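PDB 3FLK: tartrate dehydrogenase/decarboxylase from Pseudomonas putida, which oxidises tartrate with NAD+, converts meso-tartrate to D-glycerate and oxidatively decarboxylates D-malate to pyruvate, using a magnesium or manganese ion. Local coordinates for residues Arg26-Ala31 with Leu307-Leu312. The protein carries 1 engineered substitution. Residues are numbered along the deposited sequence; the frame is centred on the assembly and turned at random.
Sequences RVLEAA and LMLEFL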
loop_
_atom_site.group_PDB
_atom_site.type_symbol
_atom_site.label_atom_id
_atom_site.label_comp_id
_atom_site.label_asym_id
_atom_site.label_seq_id
_atom_site.Cartn_x
_atom_site.Cartn_y
_atom_site.Cartn_z
ATOM N N ARG A 26 6.924 -3.511 -32.708
ATOM C CA ARG A 26 6.458 -2.716 -33.847
ATOM C C ARG A 26 6.966 -1.273 -33.773
ATOM O O ARG A 26 7.559 -0.770 -34.730
ATOM C CB ARG A 26 4.928 -2.741 -33.907
ATOM C CG ARG A 26 4.303 -2.063 -35.119
ATOM C CD ARG A 26 2.791 -2.053 -34.969
ATOM N NE ARG A 26 2.097 -1.895 -36.245
ATOM C CZ ARG A 26 0.821 -2.215 -36.444
ATOM N NH1 ARG A 26 0.094 -2.720 -35.452
ATOM N NH2 ARG A 26 0.273 -2.034 -37.638
ATOM N N VAL A 27 6.737 -0.621 -32.634
ATOM C CA VAL A 27 7.143 0.773 -32.433
ATOM C C VAL A 27 8.668 0.924 -32.385
ATOM O O VAL A 27 9.216 1.907 -32.897
ATOM C CB VAL A 27 6.492 1.388 -31.164
ATOM C CG1 VAL A 27 6.910 2.848 -30.985
ATOM C CG2 VAL A 27 4.971 1.280 -31.231
ATOM N N LEU A 28 9.344 -0.049 -31.770
ATOM C CA LEU A 28 10.810 -0.064 -31.719
ATOM C C LEU A 28 11.431 -0.187 -33.110
ATOM O O LEU A 28 12.427 0.474 -33.409
ATOM C CB LEU A 28 11.323 -1.192 -30.820
ATOM C CG LEU A 28 11.194 -1.045 -29.299
ATOM C CD1 LEU A 28 11.534 -2.359 -28.623
ATOM C CD2 LEU A 28 12.082 0.066 -28.769
ATOM N N GLU A 29 10.839 -1.036 -33.950
ATOM C CA GLU A 29 11.301 -1.212 -35.329
ATOM C C GLU A 29 11.073 0.049 -36.167
ATOM O O GLU A 29 11.889 0.382 -37.023
ATOM C CB GLU A 29 10.648 -2.441 -35.976
ATOM C CG GLU A 29 11.252 -3.771 -35.509
ATOM C CD GLU A 29 10.491 -5.001 -35.995
ATOM O OE1 GLU A 29 9.277 -4.902 -36.286
ATOM O OE2 GLU A 29 11.111 -6.083 -36.074
ATOM N N ALA A 30 9.972 0.752 -35.903
ATOM C CA ALA A 30 9.701 2.042 -36.537
ATOM C C ALA A 30 10.695 3.108 -36.069
ATOM O O ALA A 30 11.144 3.938 -36.863
ATOM C CB ALA A 30 8.272 2.484 -36.263
ATOM N N ALA A 31 11.034 3.074 -34.781
ATOM C CA ALA A 31 12.041 3.968 -34.215
ATOM C C ALA A 31 13.431 3.664 -34.774
ATOM O O ALA A 31 14.207 4.582 -35.043
ATOM C CB ALA A 31 12.045 3.880 -32.693
ATOM N N LEU A 307 12.530 3.282 -22.779
ATOM C CA LEU A 307 13.489 3.256 -21.671
ATOM C C LEU A 307 14.687 2.368 -21.994
ATOM O O LEU A 307 15.820 2.699 -21.643
ATOM C CB LEU A 307 12.822 2.789 -20.369
ATOM C CG LEU A 307 11.704 3.650 -19.767
ATOM C CD1 LEU A 307 11.171 3.005 -18.497
ATOM C CD2 LEU A 307 12.174 5.074 -19.488
HETATM N N MSE A 308 14.418 1.249 -22.664
HETATM C CA MSE A 308 15.451 0.307 -23.089
HETATM C C MSE A 308 16.452 0.948 -24.050
HETATM O O MSE A 308 17.663 0.760 -23.907
HETATM C CB MSE A 308 14.811 -0.933 -23.720
HETATM C CG MSE A 308 15.797 -2.004 -24.154
HETATM SE SE MSE A 308 14.913 -3.678 -24.568
HETATM C CE MSE A 308 16.455 -4.708 -25.084
ATOM N N LEU A 309 15.941 1.708 -25.019
ATOM C CA LEU A 309 16.789 2.389 -25.997
ATOM C C LEU A 309 17.612 3.491 -25.342
ATOM O O LEU A 309 18.788 3.666 -25.661
ATOM C CB LEU A 309 15.953 2.961 -27.149
ATOM C CG LEU A 309 15.203 1.979 -28.056
ATOM C CD1 LEU A 309 14.556 2.730 -29.215
ATOM C CD2 LEU A 309 16.115 0.866 -28.577
ATOM N N GLU A 310 16.986 4.222 -24.422
ATOM C CA GLU A 310 17.662 5.260 -23.652
ATOM C C GLU A 310 18.841 4.673 -22.866
ATOM O O GLU A 310 19.931 5.251 -22.850
ATOM C CB GLU A 310 16.669 5.956 -22.714
ATOM C CG GLU A 310 17.187 7.241 -22.071
ATOM C CD GLU A 310 16.148 7.922 -21.195
ATOM O OE1 GLU A 310 15.511 7.234 -20.368
ATOM O OE2 GLU A 310 15.970 9.153 -21.327
ATOM N N PHE A 311 18.619 3.515 -22.240
ATOM C CA PHE A 311 19.651 2.845 -21.443
ATOM C C PHE A 311 20.770 2.224 -22.288
ATOM O O PHE A 311 21.945 2.302 -21.920
ATOM C CB PHE A 311 19.029 1.785 -20.527
ATOM C CG PHE A 311 20.005 1.182 -19.548
ATOM C CD1 PHE A 311 20.449 1.913 -18.449
ATOM C CD2 PHE A 311 20.485 -0.112 -19.731
ATOM C CE1 PHE A 311 21.357 1.361 -17.543
ATOM C CE2 PHE A 311 21.391 -0.672 -18.831
ATOM C CZ PHE A 311 21.828 0.067 -17.737
ATOM N N LEU A 312 20.400 1.605 -23.408
ATOM C CA LEU A 312 21.373 0.992 -24.315
ATOM C C LEU A 312 22.207 2.023 -25.073
ATOM O O LEU A 312 23.366 1.766 -25.403
ATOM C CB LEU A 312 20.678 0.061 -25.316
ATOM C CG LEU A 312 20.172 -1.305 -24.841
ATOM C CD1 LEU A 312 19.433 -2.004 -25.970
ATOM C CD2 LEU A 312 21.304 -2.185 -24.317
#
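Leu28 and Leu309 carry most of the contact between helix 17-35 and helix 299-313. Leu28 reaches across with a single methyl: its CD2 sits 3.7 Å from CD1 of Leu309 and equally close to CG of Leu309, with Leu309 CD2 only slightly farther at 4.1 Å. One methyl thus lies against the whole isopropyl fork of the other leucine. The side chains, pointing opposite ways, overlap flank to flank. Both have CG anti to the carbonyl carbon (chi1 -74° in Leu28, -64° in Leu309), the torsion that carries each fork out from a CA-CB bond already aimed at the other helix.

A second, lighter apolar touch comes from Ala31, one helical turn after Leu28, whose CB stands 4.4 Å from CD1 of Leu309. That CD1 methyl is therefore shared between Leu28 and Ala31.

No hydrogen bond crosses between the segments; backbone bonds within each helix include Ala31 N to Val27 O at 2.9 Å and Leu312 N to Met308 O, also at 2.9 Å. The closest CA atoms, of Leu28 and Leu309, remain 8.6 Å apart, and just 128 Å² is buried in all, which indicates that side-chain ends rather than backbones bring the helices together.

Neighbouring elements add further apolar partners. Met326 of helix 317-336 touches both leucines, while Tyr74 of strand 72-77 packs against Leu28 and against the selenomethionine at Met308, which also meets Ile8 of strand 6-13. Away from the nucleotide and metal sites, this is hydrophobic-core packing of the isocitrate/isopropylmalate dehydrogenase fold, in which helices from distant parts of the chain lie together against the parallel strands 6-13 and 72-77 of the large mixed sheet.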